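Local coordinates for protein alkaline serine protease (Pseudoalteromonas sp., PDB 1Y9Z) that probably hydrolyses peptide bonds in proteins as a cold-adapted serine protease of the subtilisin-like family, at residues A[145-150]-A[393-398]; A[152-157]-A[373-378]; A[167-170]-A[175-178]. All blocks are in the same frame, centred on the assembly; numbering follows the deposited sequence.

Contact 1 of 3, residues A[145-150]-A[393-398]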
ATOM      1  N   THR A 145       6.335 -14.642 -23.873  1.00 11.57           N
ATOM      2  CA  THR A 145       6.940 -14.035 -25.053  1.00 12.87           C
ATOM      3  C   THR A 145       7.402 -12.618 -24.727  1.00 12.98           C
ATOM      4  O   THR A 145       8.522 -12.233 -25.060  1.00 12.75           O
ATOM      5  CB  THR A 145       5.941 -14.004 -26.229  1.00 13.95           C
ATOM      6  OG1 THR A 145       5.636 -15.347 -26.628  1.00 15.73           O
ATOM      7  CG2 THR A 145       6.532 -13.251 -27.418  1.00 14.95           C
ATOM      8  N   HIS A 146       6.544 -11.844 -24.068  1.00 12.19           N
ATOM      9  CA  HIS A 146       6.902 -10.481 -23.693  1.00 11.92           C
ATOM     10  C   HIS A 146       8.106 -10.481 -22.761  1.00 11.32           C
ATOM     11  O   HIS A 146       9.027  -9.685 -22.927  1.00 11.81           O
ATOM     12  CB  HIS A 146       5.721  -9.786 -23.012  1.00 11.49           C
ATOM     13  CG  HIS A 146       4.781  -9.125 -23.968  1.00 12.18           C
ATOM     14  ND1 HIS A 146       3.428  -9.388 -23.990  1.00 13.93           N
ATOM     15  CD2 HIS A 146       5.000  -8.199 -24.932  1.00 11.44           C
ATOM     16  CE1 HIS A 146       2.855  -8.652 -24.925  1.00 10.81           C
ATOM     17  NE2 HIS A 146       3.786  -7.921 -25.512  1.00 16.13           N
ATOM     18  N   TYR A 147       8.091 -11.379 -21.780  1.00 11.45           N
ATOM     19  CA  TYR A 147       9.184 -11.491 -20.823  1.00 11.69           C
ATOM     20  C   TYR A 147      10.491 -11.834 -21.532  1.00 13.13           C
ATOM     21  O   TYR A 147      11.524 -11.211 -21.279  1.00 13.23           O
ATOM     22  CB  TYR A 147       8.848 -12.560 -19.778  1.00 12.29           C
ATOM     23  CG  TYR A 147       9.946 -12.829 -18.772  1.00 10.65           C
ATOM     24  CD1 TYR A 147      10.478 -11.803 -17.993  1.00 12.38           C
ATOM     25  CD2 TYR A 147      10.433 -14.120 -18.582  1.00 12.26           C
ATOM     26  CE1 TYR A 147      11.472 -12.061 -17.049  1.00 13.10           C
ATOM     27  CE2 TYR A 147      11.424 -14.389 -17.642  1.00 13.02           C
ATOM     28  CZ  TYR A 147      11.939 -13.355 -16.878  1.00 13.26           C
ATOM     29  OH  TYR A 147      12.913 -13.622 -15.944  1.00 15.21           O
ATOM     30  N   ASN A 148      10.448 -12.816 -22.425  1.00 13.80           N
ATOM     31  CA  ASN A 148      11.653 -13.205 -23.148  1.00 14.80           C
ATOM     32  C   ASN A 148      12.101 -12.097 -24.091  1.00 14.49           C
ATOM     33  O   ASN A 148      13.286 -11.993 -24.412  1.00 16.10           O
ATOM     34  CB  ASN A 148      11.427 -14.506 -23.922  1.00 17.32           C
ATOM     35  CG  ASN A 148      11.234 -15.697 -23.004  1.00 21.56           C
ATOM     36  OD1 ASN A 148      11.918 -15.828 -21.987  1.00 23.73           O
ATOM     37  ND2 ASN A 148      10.307 -16.578 -23.364  1.00 24.13           N
ATOM     38  N   ASN A 149      11.159 -11.267 -24.530  1.00 14.08           N
ATOM     39  CA  ASN A 149      11.494 -10.156 -25.415  1.00 14.62           C
ATOM     40  C   ASN A 149      12.128  -9.015 -24.629  1.00 14.24           C
ATOM     41  O   ASN A 149      12.541  -8.013 -25.208  1.00 16.49           O
ATOM     42  CB  ASN A 149      10.257  -9.638 -26.155  1.00 15.72           C
ATOM     43  CG  ASN A 149       9.812 -10.566 -27.269  1.00 16.18           C
ATOM     44  OD1 ASN A 149      10.573 -11.418 -27.721  1.00 18.88           O
ATOM     45  ND2 ASN A 149       8.577 -10.390 -27.727  1.00 19.52           N
ATOM     46  N   GLY A 150      12.188  -9.159 -23.306  1.00 12.95           N
ATOM     47  CA  GLY A 150      12.808  -8.130 -22.489  1.00 12.69           C
ATOM     48  C   GLY A 150      11.911  -7.253 -21.635  1.00 12.98           C
ATOM     49  O   GLY A 150      12.376  -6.250 -21.091  1.00 12.57           O
ATOM     50  N   GLN A 393      17.505 -10.493 -16.103  1.00 13.73           N
ATOM     51  CA  GLN A 393      18.676 -10.191 -15.291  1.00 13.43           C
ATOM     52  C   GLN A 393      18.324  -9.272 -14.120  1.00 12.94           C
ATOM     53  O   GLN A 393      18.832  -9.444 -13.010  1.00 13.75           O
ATOM     54  CB  GLN A 393      19.772  -9.574 -16.166  1.00 14.74           C
ATOM     55  CG  GLN A 393      20.485 -10.614 -17.025  1.00 16.01           C
ATOM     56  CD  GLN A 393      21.430 -10.016 -18.051  1.00 17.02           C
ATOM     57  OE1 GLN A 393      22.300 -10.708 -18.584  1.00 20.93           O
ATOM     58  NE2 GLN A 393      21.259  -8.734 -18.343  1.00 15.89           N
ATOM     59  N   VAL A 394      17.446  -8.303 -14.361  1.00 12.43           N
ATOM     60  CA  VAL A 394      17.026  -7.393 -13.301  1.00 12.84           C
ATOM     61  C   VAL A 394      16.209  -8.179 -12.271  1.00 11.81           C
ATOM     62  O   VAL A 394      16.370  -7.998 -11.063  1.00 12.02           O
ATOM     63  CB  VAL A 394      16.170  -6.235 -13.864  1.00 11.71           C
ATOM     64  CG1 VAL A 394      15.586  -5.409 -12.727  1.00 12.18           C
ATOM     65  CG2 VAL A 394      17.030  -5.351 -14.760  1.00 13.80           C
ATOM     66  N   ARG A 395      15.334  -9.056 -12.762  1.00 12.14           N
ATOM     67  CA  ARG A 395      14.498  -9.882 -11.897  1.00 11.84           C
ATOM     68  C   ARG A 395      15.392 -10.695 -10.960  1.00 12.37           C
ATOM     69  O   ARG A 395      15.155 -10.757  -9.754  1.00 11.16           O
ATOM     70  CB  ARG A 395      13.636 -10.813 -12.757  1.00 12.03           C
ATOM     71  CG  ARG A 395      12.662 -11.689 -11.987  1.00 11.93           C
ATOM     72  CD  ARG A 395      11.781 -12.460 -12.954  1.00 12.92           C
ATOM     73  NE  ARG A 395      10.896 -13.400 -12.278  1.00 11.95           N
ATOM     74  CZ  ARG A 395      10.075 -14.231 -12.912  1.00 11.65           C
ATOM     75  NH1 ARG A 395       9.302 -15.058 -12.220  1.00 12.43           N
ATOM     76  NH2 ARG A 395      10.023 -14.230 -14.238  1.00 12.13           N
ATOM     77  N   ALA A 396      16.430 -11.306 -11.524  1.00 12.20           N
ATOM     78  CA  ALA A 396      17.362 -12.106 -10.737  1.00 13.14           C
ATOM     79  C   ALA A 396      18.071 -11.245  -9.696  1.00 13.18           C
ATOM     80  O   ALA A 396      18.276 -11.674  -8.559  1.00 14.08           O
ATOM     81  CB  ALA A 396      18.385 -12.766 -11.656  1.00 13.63           C
ATOM     82  N   ALA A 397      18.439 -10.028 -10.083  1.00 12.76           N
ATOM     83  CA  ALA A 397      19.122  -9.118  -9.174  1.00 12.75           C
ATOM     84  C   ALA A 397      18.238  -8.783  -7.977  1.00 12.16           C
ATOM     85  O   ALA A 397      18.703  -8.755  -6.838  1.00 12.92           O
ATOM     86  CB  ALA A 397      19.514  -7.843  -9.907  1.00 12.73           C
ATOM     87  N   LEU A 398      16.957  -8.534  -8.231  1.00 11.77           N
ATOM     88  CA  LEU A 398      16.033  -8.204  -7.153  1.00 11.80           C
ATOM     89  C   LEU A 398      15.892  -9.373  -6.178  1.00 11.55           C
ATOM     90  O   LEU A 398      15.899  -9.187  -4.961  1.00 12.08           O
ATOM     91  CB  LEU A 398      14.661  -7.833  -7.726  1.00 11.82           C
ATOM     92  CG  LEU A 398      14.626  -6.623  -8.669  1.00 12.61           C
ATOM     93  CD1 LEU A 398      13.218  -6.435  -9.206  1.00 13.30           C
ATOM     94  CD2 LEU A 398      15.089  -5.375  -7.931  1.00 13.28           C
TER
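Tyr147 and Arg395 carry this surface contact between two helices of the subtilisin-like alpha/beta domain. Tyr147 sits in the last turn of helix 137-148. Arg395 lies on helix 391-401. The close part is small. The two side chains cross at about a right angle, and NH2 of Arg395 lies over one face of the tyrosine ring, 3.4 Å from Tyr147 CZ. The ring and the guanidinium are turned 66° apart, and the guanidinium offers its edge to the ring. Arg395 runs out fully extended from CG to NE. Its CG is anti to the backbone N (chi1 -177°), which sends the long chain across to the ring. The same guanidinium is held by polar partners outside the two segments. NE makes a salt bridge with Glu197, and NH2 hydrogen-bonds to the backbone O of Asp172. An alanine in place of Tyr147 would remove the ring face under NH2, and that edge of the guanidinium would probably lose its packing partner.

The rest is loose. Beyond this one pair the segments do not touch, and the residues next to it, Asn148 and Ala396, are exposed to solvent. Helix 137-148 ends in a Schellman motif, with Gly150 at positive phi. Outside the ring, Tyr147 OH adds one more close approach, 3.4 Å from Arg395 CD.

Contact 2 of 3, residues A[152-157]-A[373-378]. With PMS (phenylmethanesulfonic acid), chain H.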
ATOM      1  N   LEU A 152       9.809  -6.685 -18.265  1.00 10.11           N
ATOM      2  CA  LEU A 152       9.678  -7.180 -16.896  1.00  9.81           C
ATOM      3  C   LEU A 152       8.219  -7.079 -16.459  1.00 10.52           C
ATOM      4  O   LEU A 152       7.624  -5.997 -16.488  1.00  9.94           O
ATOM      5  CB  LEU A 152      10.575  -6.372 -15.948  1.00  9.62           C
ATOM      6  CG  LEU A 152      10.627  -6.788 -14.472  1.00 10.12           C
ATOM      7  CD1 LEU A 152      11.160  -8.206 -14.338  1.00 10.87           C
ATOM      8  CD2 LEU A 152      11.524  -5.821 -13.711  1.00 11.15           C
ATOM      9  N   LEU A 153       7.653  -8.215 -16.058  1.00  9.76           N
ATOM     10  CA  LEU A 153       6.261  -8.295 -15.629  1.00  9.34           C
ATOM     11  C   LEU A 153       6.173  -8.526 -14.124  1.00  8.92           C
ATOM     12  O   LEU A 153       6.795  -9.447 -13.588  1.00  9.87           O
ATOM     13  CB  LEU A 153       5.560  -9.434 -16.376  1.00  9.18           C
ATOM     14  CG  LEU A 153       5.702  -9.408 -17.902  1.00  9.55           C
ATOM     15  CD1 LEU A 153       5.080 -10.663 -18.491  1.00 10.54           C
ATOM     16  CD2 LEU A 153       5.042  -8.155 -18.470  1.00 11.56           C
ATOM     17  N   ILE A 154       5.383  -7.695 -13.450  1.00  9.36           N
ATOM     18  CA  ILE A 154       5.226  -7.770 -12.002  1.00  9.34           C
ATOM     19  C   ILE A 154       3.743  -7.660 -11.641  1.00  8.76           C
ATOM     20  O   ILE A 154       3.034  -6.817 -12.185  1.00  8.79           O
ATOM     21  CB  ILE A 154       6.029  -6.626 -11.334  1.00  8.89           C
ATOM     22  CG1 ILE A 154       7.507  -6.748 -11.727  1.00  8.14           C
ATOM     23  CG2 ILE A 154       5.875  -6.671  -9.822  1.00  9.40           C
ATOM     24  CD1 ILE A 154       8.353  -5.543 -11.360  1.00  9.07           C
ATOM     25  N   ALA A 155       3.276  -8.516 -10.733  1.00  7.90           N
ATOM     26  CA  ALA A 155       1.868  -8.507 -10.346  1.00  8.23           C
ATOM     27  C   ALA A 155       1.618  -8.923  -8.900  1.00  7.71           C
ATOM     28  O   ALA A 155       2.463  -9.556  -8.261  1.00  9.04           O
ATOM     29  CB  ALA A 155       1.072  -9.405 -11.289  1.00  8.12           C
ATOM     30  N   ALA A 156       0.432  -8.583  -8.406  1.00  7.70           N
ATOM     31  CA  ALA A 156       0.024  -8.870  -7.031  1.00  8.75           C
ATOM     32  C   ALA A 156      -0.394 -10.316  -6.782  1.00  8.34           C
ATOM     33  O   ALA A 156      -1.139 -10.903  -7.564  1.00  8.91           O
ATOM     34  CB  ALA A 156      -1.112  -7.934  -6.633  1.00  8.74           C
ATOM     35  N   ALA A 157       0.071 -10.874  -5.667  1.00  7.92           N
ATOM     36  CA  ALA A 157      -0.254 -12.254  -5.317  1.00  7.88           C
ATOM     37  C   ALA A 157      -1.719 -12.454  -4.930  1.00  8.58           C
ATOM     38  O   ALA A 157      -2.238 -13.563  -5.032  1.00  8.73           O
ATOM     39  CB  ALA A 157       0.648 -12.728  -4.188  1.00  8.97           C
ATOM     40  N   PRO A 373       3.393  -2.003  -6.547  1.00  9.23           N
ATOM     41  CA  PRO A 373       4.035  -0.797  -7.084  1.00  8.29           C
ATOM     42  C   PRO A 373       5.355  -0.445  -6.397  1.00  9.08           C
ATOM     43  O   PRO A 373       6.197   0.242  -6.981  1.00  9.10           O
ATOM     44  CB  PRO A 373       2.961   0.284  -6.914  1.00  9.09           C
ATOM     45  CG  PRO A 373       2.125  -0.222  -5.780  1.00  7.93           C
ATOM     46  CD  PRO A 373       2.032  -1.700  -6.076  1.00  8.30           C
ATOM     47  N   HIS A 374       5.541  -0.897  -5.158  1.00  8.83           N
ATOM     48  CA  HIS A 374       6.810  -0.636  -4.483  1.00  9.14           C
ATOM     49  C   HIS A 374       7.865  -1.446  -5.230  1.00  9.03           C
ATOM     50  O   HIS A 374       8.960  -0.962  -5.512  1.00  9.94           O
ATOM     51  CB  HIS A 374       6.785  -1.089  -3.017  1.00  8.88           C
ATOM     52  CG  HIS A 374       6.097  -0.136  -2.088  1.00  9.45           C
ATOM     53  ND1 HIS A 374       4.751  -0.212  -1.805  1.00  9.19           N
ATOM     54  CD2 HIS A 374       6.575   0.904  -1.365  1.00 10.62           C
ATOM     55  CE1 HIS A 374       4.429   0.738  -0.944  1.00  9.99           C
ATOM     56  NE2 HIS A 374       5.518   1.429  -0.660  1.00 10.02           N
ATOM     57  N   VAL A 375       7.520  -2.687  -5.559  1.00  8.61           N
ATOM     58  CA  VAL A 375       8.435  -3.577  -6.263  1.00  8.89           C
ATOM     59  C   VAL A 375       8.698  -3.145  -7.703  1.00  8.31           C
ATOM     60  O   VAL A 375       9.850  -3.100  -8.137  1.00  8.63           O
ATOM     61  CB  VAL A 375       7.904  -5.039  -6.240  1.00  8.67           C
ATOM     62  CG1 VAL A 375       8.778  -5.937  -7.104  1.00 10.38           C
ATOM     63  CG2 VAL A 375       7.889  -5.555  -4.808  1.00 10.38           C
ATOM     64  N   SER A 376       7.647  -2.818  -8.447  1.00  8.87           N
ATOM     65  CA  SER A 376       7.828  -2.398  -9.831  1.00  8.91           C
ATOM     66  C   SER A 376       8.469  -1.015  -9.907  1.00  8.98           C
ATOM     67  O   SER A 376       9.227  -0.729 -10.832  1.00  8.47           O
ATOM     68  CB  SER A 376       6.490  -2.417 -10.585  1.00 10.45           C
ATOM     69  OG  SER A 376       5.536  -1.558  -9.992  1.00  9.33           O
ATOM     70  N   GLY A 377       8.174  -0.163  -8.928  1.00  8.67           N
ATOM     71  CA  GLY A 377       8.770   1.162  -8.906  1.00  9.49           C
ATOM     72  C   GLY A 377      10.265   1.022  -8.681  1.00  9.90           C
ATOM     73  O   GLY A 377      11.067   1.640  -9.382  1.00  9.51           O
ATOM     74  N   VAL A 378      10.642   0.200  -7.706  1.00  9.09           N
ATOM     75  CA  VAL A 378      12.052  -0.025  -7.406  1.00  9.88           C
ATOM     76  C   VAL A 378      12.746  -0.726  -8.569  1.00  9.69           C
ATOM     77  O   VAL A 378      13.891  -0.419  -8.888  1.00 10.58           O
ATOM     78  CB  VAL A 378      12.229  -0.870  -6.121  1.00  9.78           C
ATOM     79  CG1 VAL A 378      13.660  -1.386  -6.020  1.00 11.09           C
ATOM     80  CG2 VAL A 378      11.899  -0.025  -4.901  1.00 11.87           C
TER
HETATM   81  C   PMS H 601      -6.491  -6.245  -5.641  1.00 26.89           C
HETATM   82  S   PMS H 601      -4.699  -6.489  -5.683  1.00 23.22           S
HETATM   83  C1  PMS H 601      -7.169  -6.363  -7.029  1.00 29.13           C
HETATM   84  C2  PMS H 601      -7.645  -7.658  -7.446  1.00 30.04           C
HETATM   85  C3  PMS H 601      -8.278  -7.811  -8.720  1.00 30.45           C
HETATM   86  C4  PMS H 601      -8.415  -6.632  -9.550  1.00 31.23           C
HETATM   87  C5  PMS H 601      -7.950  -5.356  -9.148  1.00 29.68           C
HETATM   88  C6  PMS H 601      -7.311  -5.155  -7.884  1.00 30.20           C
HETATM   89  O2S PMS H 601      -4.418  -7.510  -6.687  1.00 25.77           O
HETATM   90  O1S PMS H 601      -4.235  -6.925  -4.387  1.00 25.19           O
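Ile154 meets Val375 and Ser376 in the buried core of the subtilisin-like domain, where a strand of the central sheet lies against the helix that starts in the active site. The apolar contacts come first. The two branches of Ile154 go to different residues. CG2 meets CG1 of Val375 at 4.0 Å. CD1 rests against Ser376, 3.5 Å from its CA and 3.7 Å from its CB. Ile154 CG1 is anti to the carbonyl carbon (chi1 -58°), and this carries CD1 to the serine while CG2 faces the valine.

The polar bonds of this region go to residues outside the two segments. Ser376 shows Ile154 its carbons, and its hydroxyl turns elsewhere. OG stands between the backbone N and the carbonyl carbon (chi1 60°). From there it hydrogen-bonds to Thr127 OG1 on strand 125-128 and, weakly, to Thr372 O one turn back. The buried hydroxyl is thus satisfied, and it joins the helix to the next strand of the sheet. Pro373 has no N-H to give the preceding turn, and the helix is kinked there.

The ligand contact is at the end of the strand. Ala156 CB packs 3.3 Å from O2S of the phenylmethanesulfonic acid. The ligand's hydrogen bond here is to Thr368 OG1.

Strand 152-156 runs parallel to its neighbours, 125-128 and 174-180. Val177 of strand 174-180 touches both Ile154 and Val375, while Pro373 packs on helix 65-74.

Contact 3 of 3, residues A[167-170]-A[175-178]. With NA (sodium ion), chain E.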
ATOM      1  N   TYR A 167      -3.609 -14.945 -11.030  1.00  7.70           N
ATOM      2  CA  TYR A 167      -2.925 -14.720 -12.296  1.00  7.87           C
ATOM      3  C   TYR A 167      -3.196 -13.280 -12.719  1.00  8.92           C
ATOM      4  O   TYR A 167      -4.276 -12.752 -12.464  1.00  9.37           O
ATOM      5  CB  TYR A 167      -3.434 -15.730 -13.329  1.00  8.87           C
ATOM      6  CG  TYR A 167      -3.110 -17.159 -12.934  1.00  8.12           C
ATOM      7  CD1 TYR A 167      -1.906 -17.756 -13.317  1.00  9.55           C
ATOM      8  CD2 TYR A 167      -3.976 -17.892 -12.119  1.00  9.74           C
ATOM      9  CE1 TYR A 167      -1.572 -19.048 -12.896  1.00  9.76           C
ATOM     10  CE2 TYR A 167      -3.649 -19.183 -11.693  1.00  9.90           C
ATOM     11  CZ  TYR A 167      -2.447 -19.750 -12.085  1.00 10.13           C
ATOM     12  OH  TYR A 167      -2.105 -21.017 -11.657  1.00 11.00           O
ATOM     13  N   PRO A 168      -2.256 -12.653 -13.445  1.00  9.56           N
ATOM     14  CA  PRO A 168      -0.965 -13.147 -13.935  1.00  8.74           C
ATOM     15  C   PRO A 168       0.200 -13.407 -12.979  1.00  8.08           C
ATOM     16  O   PRO A 168       1.203 -13.984 -13.397  1.00  9.09           O
ATOM     17  CB  PRO A 168      -0.594 -12.106 -14.981  1.00  9.14           C
ATOM     18  CG  PRO A 168      -1.064 -10.843 -14.332  1.00  9.32           C
ATOM     19  CD  PRO A 168      -2.440 -11.235 -13.812  1.00  9.43           C
ATOM     20  N   ALA A 169       0.093 -12.996 -11.720  1.00  7.56           N
ATOM     21  CA  ALA A 169       1.196 -13.197 -10.783  1.00  8.33           C
ATOM     22  C   ALA A 169       1.762 -14.612 -10.750  1.00  8.20           C
ATOM     23  O   ALA A 169       2.975 -14.796 -10.661  1.00  8.89           O
ATOM     24  CB  ALA A 169       0.766 -12.797  -9.382  1.00  8.98           C
ATOM     25  N   SER A 170       0.888 -15.609 -10.838  1.00  8.36           N
ATOM     26  CA  SER A 170       1.327 -16.996 -10.745  1.00  8.32           C
ATOM     27  C   SER A 170       1.910 -17.673 -11.984  1.00  9.77           C
ATOM     28  O   SER A 170       2.180 -18.875 -11.959  1.00 10.96           O
ATOM     29  CB  SER A 170       0.194 -17.826 -10.146  1.00  8.22           C
ATOM     30  OG  SER A 170      -0.129 -17.317  -8.856  1.00  8.09           O
ATOM     31  N   MET A 175       6.600 -11.702 -11.825  1.00  9.36           N
ATOM     32  CA  MET A 175       7.018 -11.700 -10.427  1.00  9.21           C
ATOM     33  C   MET A 175       5.772 -11.585  -9.554  1.00  9.75           C
ATOM     34  O   MET A 175       5.020 -10.613  -9.664  1.00 10.95           O
ATOM     35  CB  MET A 175       7.935 -10.512 -10.115  1.00 10.39           C
ATOM     36  CG  MET A 175       9.275 -10.519 -10.819  1.00 10.80           C
ATOM     37  SD  MET A 175      10.345  -9.194 -10.200  1.00 12.33           S
ATOM     38  CE  MET A 175      11.046  -9.977  -8.749  1.00 13.32           C
ATOM     39  N   SER A 176       5.543 -12.579  -8.699  1.00  8.89           N
ATOM     40  CA  SER A 176       4.396 -12.559  -7.796  1.00  8.95           C
ATOM     41  C   SER A 176       4.825 -11.847  -6.518  1.00  8.93           C
ATOM     42  O   SER A 176       5.744 -12.289  -5.829  1.00  9.09           O
ATOM     43  CB  SER A 176       3.944 -13.982  -7.476  1.00  9.47           C
ATOM     44  OG  SER A 176       2.878 -13.968  -6.546  1.00  9.91           O
ATOM     45  N   VAL A 177       4.143 -10.751  -6.198  1.00  7.84           N
ATOM     46  CA  VAL A 177       4.479  -9.937  -5.035  1.00  8.48           C
ATOM     47  C   VAL A 177       3.573 -10.108  -3.821  1.00  8.06           C
ATOM     48  O   VAL A 177       2.349 -10.017  -3.929  1.00  8.30           O
ATOM     49  CB  VAL A 177       4.480  -8.441  -5.422  1.00  8.31           C
ATOM     50  CG1 VAL A 177       4.856  -7.585  -4.218  1.00  9.29           C
ATOM     51  CG2 VAL A 177       5.445  -8.206  -6.569  1.00  9.34           C
ATOM     52  N   ALA A 178       4.195 -10.338  -2.665  1.00  8.00           N
ATOM     53  CA  ALA A 178       3.489 -10.499  -1.398  1.00  8.11           C
ATOM     54  C   ALA A 178       3.555  -9.200  -0.596  1.00  8.86           C
ATOM     55  O   ALA A 178       4.385  -8.326  -0.867  1.00  9.51           O
ATOM     56  CB  ALA A 178       4.110 -11.633  -0.593  1.00  9.04           C
TER
HETATM   57 NA    NA E 607       5.085 -15.772 -11.110  1.00  8.76          NA
HETATM   58  O   HOH W   1       1.216 -16.380  -6.460  1.00  9.28           O
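Ser176 reaches from strand 174-180 toward Ala169 in the preceding loop. Its CB comes first, 3.4 Å from the carbonyl O of Ala169 and 3.9 Å from Ala169 CB. These are packing contacts. OG is next. It is anti to the backbone N (chi1 177°) and passes alongside the alanine methyl, with Ala169 CB 3.7 Å away. To one side of the methyl, OG is hydrogen-bonded to a water at 2.9 Å. That water donates to Ser170 OG, also at 2.9 Å, so the two serines are bridged although their side chains do not meet. Ser170 OG in turn hydrogen-bonds to Ser166 O.

The loop joins two adjacent parallel strands of the central sheet, 152-156 and 174-180. It includes the cis peptide between Tyr167 and Pro168, a feature known from subtilisins. It also supplies a cation site, consistent with the weak metal site of that family. The O of Ala169 that touches Ser176 CB binds a sodium ion at 2.4 Å. Tyr171 O, Val174 O and Gln195 OE1 complete this site. Another sodium ion lies about 3 Å from the nearest atom of the Ser176 side chain.

Contacts 2 and 3 share the central sheet, with centres about 9 Å apart. Probable backbone hydrogen bonds join their strands: Leu153 O to Met175 N and Ala155 O to Val177 N, both 2.9 Å. Contact 1 lies farther out, its centre about 12 Å from that of contact 2 and 14 Å from that of contact 3. Arg395 links it to both. Its CB packs on Leu152 CD1 at 3.9 Å, and its NE lies 3.6 Å from Met175 CG. The ligand pocket is nearest contact 2, through Ala156. Ala156 O also touches Ala169 CB at 3.2 Å, and the Ala169 side chain is about 8 Å from the ligand.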